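Local coordinates for protein Pbp related beta-lactamase (Pyrococcus abyssi, PDB 2QMI) that probably acts as a serine peptidase related to penicillin-binding proteins and beta-lactamases, working as a self-compartmentalizing octamer, at residues K365-F379 with V435-S447. Residues are numbered along the deposited sequence; the frame is centred on the assembly and turned at random.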
loop_
_atom_site.group_PDB
_atom_site.type_symbol
_atom_site.label_atom_id
_atom_site.label_comp_id
_atom_site.label_asym_id
_atom_site.label_seq_id
_atom_site.Cartn_x
_atom_site.Cartn_y
_atom_site.Cartn_z
ATOM N N LYS A 365 -32.270 -0.336 -15.315
ATOM C CA LYS A 365 -32.110 -1.225 -16.462
ATOM C C LYS A 365 -30.928 -0.860 -17.365
ATOM O O LYS A 365 -30.389 -1.706 -18.080
ATOM C CB LYS A 365 -33.380 -1.213 -17.315
ATOM C CG LYS A 365 -34.678 -1.574 -16.600
ATOM C CD LYS A 365 -35.814 -1.603 -17.628
ATOM C CE LYS A 365 -37.180 -1.917 -17.017
ATOM N NZ LYS A 365 -38.240 -1.856 -18.080
ATOM N N VAL A 366 -30.535 0.404 -17.329
ATOM C CA VAL A 366 -29.467 0.912 -18.171
ATOM C C VAL A 366 -28.048 0.709 -17.640
ATOM O O VAL A 366 -27.075 0.882 -18.381
ATOM C CB VAL A 366 -29.747 2.414 -18.481
ATOM C CG1 VAL A 366 -28.468 3.189 -18.657
ATOM C CG2 VAL A 366 -30.599 2.516 -19.734
ATOM N N GLU A 367 -27.924 0.332 -16.370
ATOM C CA GLU A 367 -26.606 0.102 -15.781
ATOM C C GLU A 367 -26.059 -1.245 -16.234
ATOM O O GLU A 367 -26.822 -2.190 -16.464
ATOM C CB GLU A 367 -26.675 0.123 -14.250
ATOM C CG GLU A 367 -27.192 1.431 -13.652
ATOM C CD GLU A 367 -27.236 1.391 -12.131
ATOM O OE1 GLU A 367 -27.788 0.407 -11.589
ATOM O OE2 GLU A 367 -26.723 2.337 -11.484
ATOM N N GLY A 368 -24.735 -1.322 -16.346
ATOM C CA GLY A 368 -24.081 -2.545 -16.775
ATOM C C GLY A 368 -22.845 -2.290 -17.626
ATOM O O GLY A 368 -22.347 -1.162 -17.693
ATOM N N ARG A 369 -22.340 -3.343 -18.268
ATOM C CA ARG A 369 -21.154 -3.240 -19.117
ATOM C C ARG A 369 -21.607 -3.300 -20.571
ATOM O O ARG A 369 -22.441 -4.123 -20.930
ATOM C CB ARG A 369 -20.177 -4.387 -18.799
ATOM C CG ARG A 369 -18.888 -4.401 -19.635
ATOM C CD ARG A 369 -17.783 -5.177 -18.913
ATOM N NE ARG A 369 -16.557 -5.335 -19.696
ATOM C CZ ARG A 369 -16.454 -6.078 -20.799
ATOM N NH1 ARG A 369 -17.505 -6.740 -21.270
ATOM N NH2 ARG A 369 -15.288 -6.168 -21.434
ATOM N N TYR A 370 -21.063 -2.416 -21.397
ATOM C CA TYR A 370 -21.424 -2.342 -22.812
ATOM C C TYR A 370 -20.230 -2.624 -23.724
ATOM O O TYR A 370 -19.132 -2.114 -23.487
ATOM C CB TYR A 370 -21.984 -0.947 -23.124
ATOM C CG TYR A 370 -23.358 -0.696 -22.548
ATOM C CD1 TYR A 370 -24.495 -0.806 -23.341
ATOM C CD2 TYR A 370 -23.523 -0.369 -21.195
ATOM C CE1 TYR A 370 -25.765 -0.598 -22.809
ATOM C CE2 TYR A 370 -24.786 -0.160 -20.656
ATOM C CZ TYR A 370 -25.901 -0.273 -21.468
ATOM O OH TYR A 370 -27.152 -0.045 -20.949
ATOM N N MET A 371 -20.455 -3.419 -24.770
ATOM C CA MET A 371 -19.394 -3.773 -25.723
ATOM C C MET A 371 -19.670 -3.293 -27.144
ATOM O O MET A 371 -20.817 -3.236 -27.591
ATOM C CB MET A 371 -19.195 -5.292 -25.784
ATOM C CG MET A 371 -18.889 -5.941 -24.470
ATOM S SD MET A 371 -17.518 -5.114 -23.686
ATOM C CE MET A 371 -16.118 -5.941 -24.499
ATOM N N GLY A 372 -18.597 -2.971 -27.859
ATOM C CA GLY A 372 -18.739 -2.537 -29.232
ATOM C C GLY A 372 -18.776 -3.761 -30.129
ATOM O O GLY A 372 -18.913 -4.890 -29.643
ATOM N N TYR A 373 -18.655 -3.538 -31.435
ATOM C CA TYR A 373 -18.662 -4.622 -32.418
ATOM C C TYR A 373 -17.630 -5.683 -32.026
ATOM O O TYR A 373 -16.431 -5.400 -31.937
ATOM C CB TYR A 373 -18.339 -4.057 -33.804
ATOM C CG TYR A 373 -18.147 -5.089 -34.894
ATOM C CD1 TYR A 373 -19.235 -5.620 -35.583
ATOM C CD2 TYR A 373 -16.866 -5.500 -35.270
ATOM C CE1 TYR A 373 -19.056 -6.528 -36.629
ATOM C CE2 TYR A 373 -16.673 -6.410 -36.312
ATOM C CZ TYR A 373 -17.768 -6.916 -36.988
ATOM O OH TYR A 373 -17.577 -7.790 -38.031
ATOM N N LYS A 374 -18.108 -6.899 -31.783
ATOM C CA LYS A 374 -17.235 -8.001 -31.396
ATOM C C LYS A 374 -16.233 -7.627 -30.295
ATOM O O LYS A 374 -15.058 -8.008 -30.350
ATOM C CB LYS A 374 -16.501 -8.538 -32.630
ATOM C CG LYS A 374 -17.450 -9.154 -33.654
ATOM C CD LYS A 374 -16.726 -9.743 -34.855
ATOM C CE LYS A 374 -17.725 -10.276 -35.882
ATOM N NZ LYS A 374 -18.621 -11.340 -35.334
ATOM N N GLY A 375 -16.704 -6.864 -29.310
ATOM C CA GLY A 375 -15.871 -6.470 -28.183
ATOM C C GLY A 375 -14.668 -5.557 -28.389
ATOM O O GLY A 375 -13.709 -5.633 -27.620
ATOM N N THR A 376 -14.709 -4.683 -29.392
ATOM C CA THR A 376 -13.590 -3.773 -29.628
ATOM C C THR A 376 -13.401 -2.767 -28.492
ATOM O O THR A 376 -12.298 -2.622 -27.956
ATOM C CB THR A 376 -13.764 -2.982 -30.935
ATOM O OG1 THR A 376 -15.067 -2.390 -30.962
ATOM C CG2 THR A 376 -13.571 -3.892 -32.140
ATOM N N ILE A 377 -14.468 -2.057 -28.140
ATOM C CA ILE A 377 -14.395 -1.076 -27.060
ATOM C C ILE A 377 -15.351 -1.447 -25.940
ATOM O O ILE A 377 -16.424 -2.009 -26.186
ATOM C CB ILE A 377 -14.709 0.350 -27.562
ATOM C CG1 ILE A 377 -16.037 0.367 -28.329
ATOM C CG2 ILE A 377 -13.566 0.848 -28.440
ATOM C CD1 ILE A 377 -16.398 1.728 -28.875
ATOM N N LYS A 378 -14.956 -1.129 -24.708
ATOM C CA LYS A 378 -15.756 -1.461 -23.528
ATOM C C LYS A 378 -16.135 -0.241 -22.693
ATOM O O LYS A 378 -15.287 0.621 -22.409
ATOM C CB LYS A 378 -14.991 -2.444 -22.629
ATOM C CG LYS A 378 -14.258 -3.550 -23.366
ATOM C CD LYS A 378 -12.978 -3.043 -24.021
ATOM C CE LYS A 378 -12.344 -4.126 -24.893
ATOM N NZ LYS A 378 -12.066 -5.363 -24.102
ATOM N N PHE A 379 -17.403 -0.197 -22.285
ATOM C CA PHE A 379 -17.936 0.894 -21.475
ATOM C C PHE A 379 -18.795 0.349 -20.344
ATOM O O PHE A 379 -19.345 -0.743 -20.447
ATOM C CB PHE A 379 -18.831 1.800 -22.320
ATOM C CG PHE A 379 -18.097 2.608 -23.344
ATOM C CD1 PHE A 379 -17.733 3.921 -23.078
ATOM C CD2 PHE A 379 -17.798 2.067 -24.590
ATOM C CE1 PHE A 379 -17.086 4.689 -24.042
ATOM C CE2 PHE A 379 -17.149 2.827 -25.563
ATOM C CZ PHE A 379 -16.794 4.141 -25.289
ATOM N N VAL A 435 -29.915 -4.428 -23.915
ATOM C CA VAL A 435 -29.976 -2.979 -24.125
ATOM C C VAL A 435 -28.972 -2.467 -25.163
ATOM O O VAL A 435 -27.784 -2.777 -25.093
ATOM C CB VAL A 435 -29.728 -2.221 -22.791
ATOM C CG1 VAL A 435 -29.680 -0.716 -23.029
ATOM C CG2 VAL A 435 -30.818 -2.564 -21.792
ATOM N N ASP A 436 -29.460 -1.683 -26.123
ATOM C CA ASP A 436 -28.604 -1.099 -27.162
ATOM C C ASP A 436 -28.369 0.379 -26.875
ATOM O O ASP A 436 -29.324 1.147 -26.733
ATOM C CB ASP A 436 -29.244 -1.194 -28.555
ATOM C CG ASP A 436 -29.351 -2.609 -29.061
ATOM O OD1 ASP A 436 -30.402 -3.250 -28.827
ATOM O OD2 ASP A 436 -28.384 -3.078 -29.692
ATOM N N LEU A 437 -27.103 0.774 -26.795
ATOM C CA LEU A 437 -26.757 2.169 -26.550
ATOM C C LEU A 437 -26.204 2.783 -27.836
ATOM O O LEU A 437 -25.261 2.268 -28.427
ATOM C CB LEU A 437 -25.714 2.280 -25.428
ATOM C CG LEU A 437 -25.073 3.661 -25.235
ATOM C CD1 LEU A 437 -26.140 4.720 -25.042
ATOM C CD2 LEU A 437 -24.145 3.630 -24.049
ATOM N N ILE A 438 -26.816 3.871 -28.279
ATOM C CA ILE A 438 -26.367 4.561 -29.481
ATOM C C ILE A 438 -25.874 5.921 -29.015
ATOM O O ILE A 438 -26.673 6.762 -28.609
ATOM C CB ILE A 438 -27.511 4.802 -30.491
ATOM C CG1 ILE A 438 -28.212 3.485 -30.847
ATOM C CG2 ILE A 438 -26.956 5.494 -31.731
ATOM C CD1 ILE A 438 -27.329 2.454 -31.523
ATOM N N PHE A 439 -24.564 6.135 -29.065
ATOM C CA PHE A 439 -23.998 7.404 -28.628
ATOM C C PHE A 439 -23.058 7.988 -29.687
ATOM O O PHE A 439 -21.962 7.477 -29.926
ATOM C CB PHE A 439 -23.267 7.212 -27.297
ATOM C CG PHE A 439 -22.692 8.474 -26.738
ATOM C CD1 PHE A 439 -23.494 9.595 -26.553
ATOM C CD2 PHE A 439 -21.343 8.545 -26.400
ATOM C CE1 PHE A 439 -22.962 10.774 -26.039
ATOM C CE2 PHE A 439 -20.797 9.720 -25.885
ATOM C CZ PHE A 439 -21.610 10.837 -25.705
ATOM N N GLU A 440 -23.505 9.077 -30.302
ATOM C CA GLU A 440 -22.773 9.746 -31.369
ATOM C C GLU A 440 -22.460 8.749 -32.486
ATOM O O GLU A 440 -23.372 8.285 -33.172
ATOM C CB GLU A 440 -21.483 10.394 -30.854
ATOM C CG GLU A 440 -20.798 11.250 -31.929
ATOM C CD GLU A 440 -19.310 10.953 -32.072
ATOM O OE1 GLU A 440 -18.914 9.780 -31.886
ATOM O OE2 GLU A 440 -18.541 11.890 -32.380
ATOM N N ARG A 441 -21.188 8.397 -32.655
ATOM C CA ARG A 441 -20.798 7.467 -33.715
ATOM C C ARG A 441 -20.897 5.989 -33.363
ATOM O O ARG A 441 -21.009 5.150 -34.246
ATOM C CB ARG A 441 -19.355 7.737 -34.158
ATOM C CG ARG A 441 -18.299 7.119 -33.231
ATOM C CD ARG A 441 -16.897 7.657 -33.521
ATOM N NE ARG A 441 -16.877 9.114 -33.458
ATOM C CZ ARG A 441 -15.867 9.878 -33.858
ATOM N NH1 ARG A 441 -14.763 9.330 -34.355
ATOM N NH2 ARG A 441 -15.980 11.201 -33.788
ATOM N N TYR A 442 -20.864 5.663 -32.079
ATOM C CA TYR A 442 -20.866 4.263 -31.666
ATOM C C TYR A 442 -22.198 3.571 -31.383
ATOM O O TYR A 442 -23.236 4.203 -31.206
ATOM C CB TYR A 442 -19.999 4.113 -30.415
ATOM C CG TYR A 442 -18.633 4.766 -30.489
ATOM C CD1 TYR A 442 -17.577 4.152 -31.158
ATOM C CD2 TYR A 442 -18.386 5.980 -29.843
ATOM C CE1 TYR A 442 -16.310 4.720 -31.178
ATOM C CE2 TYR A 442 -17.112 6.563 -29.859
ATOM C CZ TYR A 442 -16.082 5.923 -30.527
ATOM O OH TYR A 442 -14.825 6.477 -30.534
ATOM N N ARG A 443 -22.128 2.244 -31.358
ATOM C CA ARG A 443 -23.248 1.382 -31.007
ATOM C C ARG A 443 -22.620 0.460 -29.962
ATOM O O ARG A 443 -21.542 -0.089 -30.194
ATOM C CB ARG A 443 -23.751 0.536 -32.182
ATOM C CG ARG A 443 -24.782 -0.504 -31.714
ATOM C CD ARG A 443 -25.328 -1.398 -32.823
ATOM N NE ARG A 443 -26.348 -2.312 -32.305
ATOM C CZ ARG A 443 -27.029 -3.188 -33.041
ATOM N NH1 ARG A 443 -26.811 -3.286 -34.343
ATOM N NH2 ARG A 443 -27.938 -3.965 -32.473
ATOM N N LEU A 444 -23.281 0.307 -28.823
ATOM C CA LEU A 444 -22.774 -0.534 -27.739
ATOM C C LEU A 444 -23.898 -1.424 -27.199
ATOM O O LEU A 444 -25.043 -0.988 -27.080
ATOM C CB LEU A 444 -22.224 0.356 -26.621
ATOM C CG LEU A 444 -21.123 1.332 -27.052
ATOM C CD1 LEU A 444 -20.923 2.404 -25.993
ATOM C CD2 LEU A 444 -19.837 0.562 -27.305
ATOM N N ILE A 445 -23.572 -2.668 -26.867
ATOM C CA ILE A 445 -24.585 -3.589 -26.370
ATOM C C ILE A 445 -24.229 -4.153 -25.001
ATOM O O ILE A 445 -23.196 -4.810 -24.834
ATOM C CB ILE A 445 -24.796 -4.752 -27.358
ATOM C CG1 ILE A 445 -25.135 -4.194 -28.744
ATOM C CG2 ILE A 445 -25.911 -5.679 -26.848
ATOM C CD1 ILE A 445 -25.193 -5.254 -29.834
ATOM N N LYS A 446 -25.102 -3.895 -24.031
ATOM C CA LYS A 446 -24.913 -4.340 -22.650
ATOM C C LYS A 446 -24.597 -5.829 -22.502
ATOM O O LYS A 446 -25.259 -6.670 -23.100
ATOM C CB LYS A 446 -26.165 -4.003 -21.837
ATOM C CG LYS A 446 -26.290 -4.748 -20.510
ATOM C CD LYS A 446 -25.911 -3.889 -19.314
ATOM C CE LYS A 446 -26.801 -2.659 -19.234
ATOM N NZ LYS A 446 -28.245 -3.014 -19.376
ATOM N N SER A 447 -23.578 -6.142 -21.702
ATOM C CA SER A 447 -23.184 -7.528 -21.435
ATOM C C SER A 447 -24.239 -8.226 -20.562
ATOM O O SER A 447 -23.903 -8.569 -19.405
ATOM C CB SER A 447 -21.836 -7.580 -20.707
ATOM O OG SER A 447 -20.766 -7.175 -21.544
ATOM O OXT SER A 447 -25.388 -8.419 -21.037
HETATM O O HOH W 1 -18.689 -0.779 -31.932
#
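Strands 368-371 and 442-446 run antiparallel with a marked twist, their axes at 136°, and Met371 and Ile445 form a hydrogen-bonded pair, N to O both ways. In the adjoining non-hydrogen-bonded pair, Lys446 lays CB over one face of the Tyr370 ring, 3.8 Å from its centroid, a CH-pi contact. Past CB the lysine chain curls across the hydroxyl end of the ring (chi2 102°), though its course near CE is less sure. NZ donates a hydrogen bond to Lys365 O (2.8 Å), lying in the plane of that carbonyl. Tyr370 OH gives its proton to Val366 O at 2.7 Å, from above that carbonyl plane, which fixes the far end of the ring; Val435 CG1 meets the same end at the ring edge. Farther along, Leu444 sets CD1 against Phe379 CD2 (3.4 Å) and CD2 against Ile377 CG1, while Ile377 CD1 touches Tyr442 CD1 at 3.5 Å. This pairing of first and last strands closes the eight-stranded antiparallel barrel of the octamerisation domain. Inside, Phe428 of strand 422-431 packs on Tyr370 and Leu390 of strand 387-392 on Phe379; at the type II' turn 439-442, Tyr442 OH hydrogen-bonds Glu118 OE2 of a second subunit.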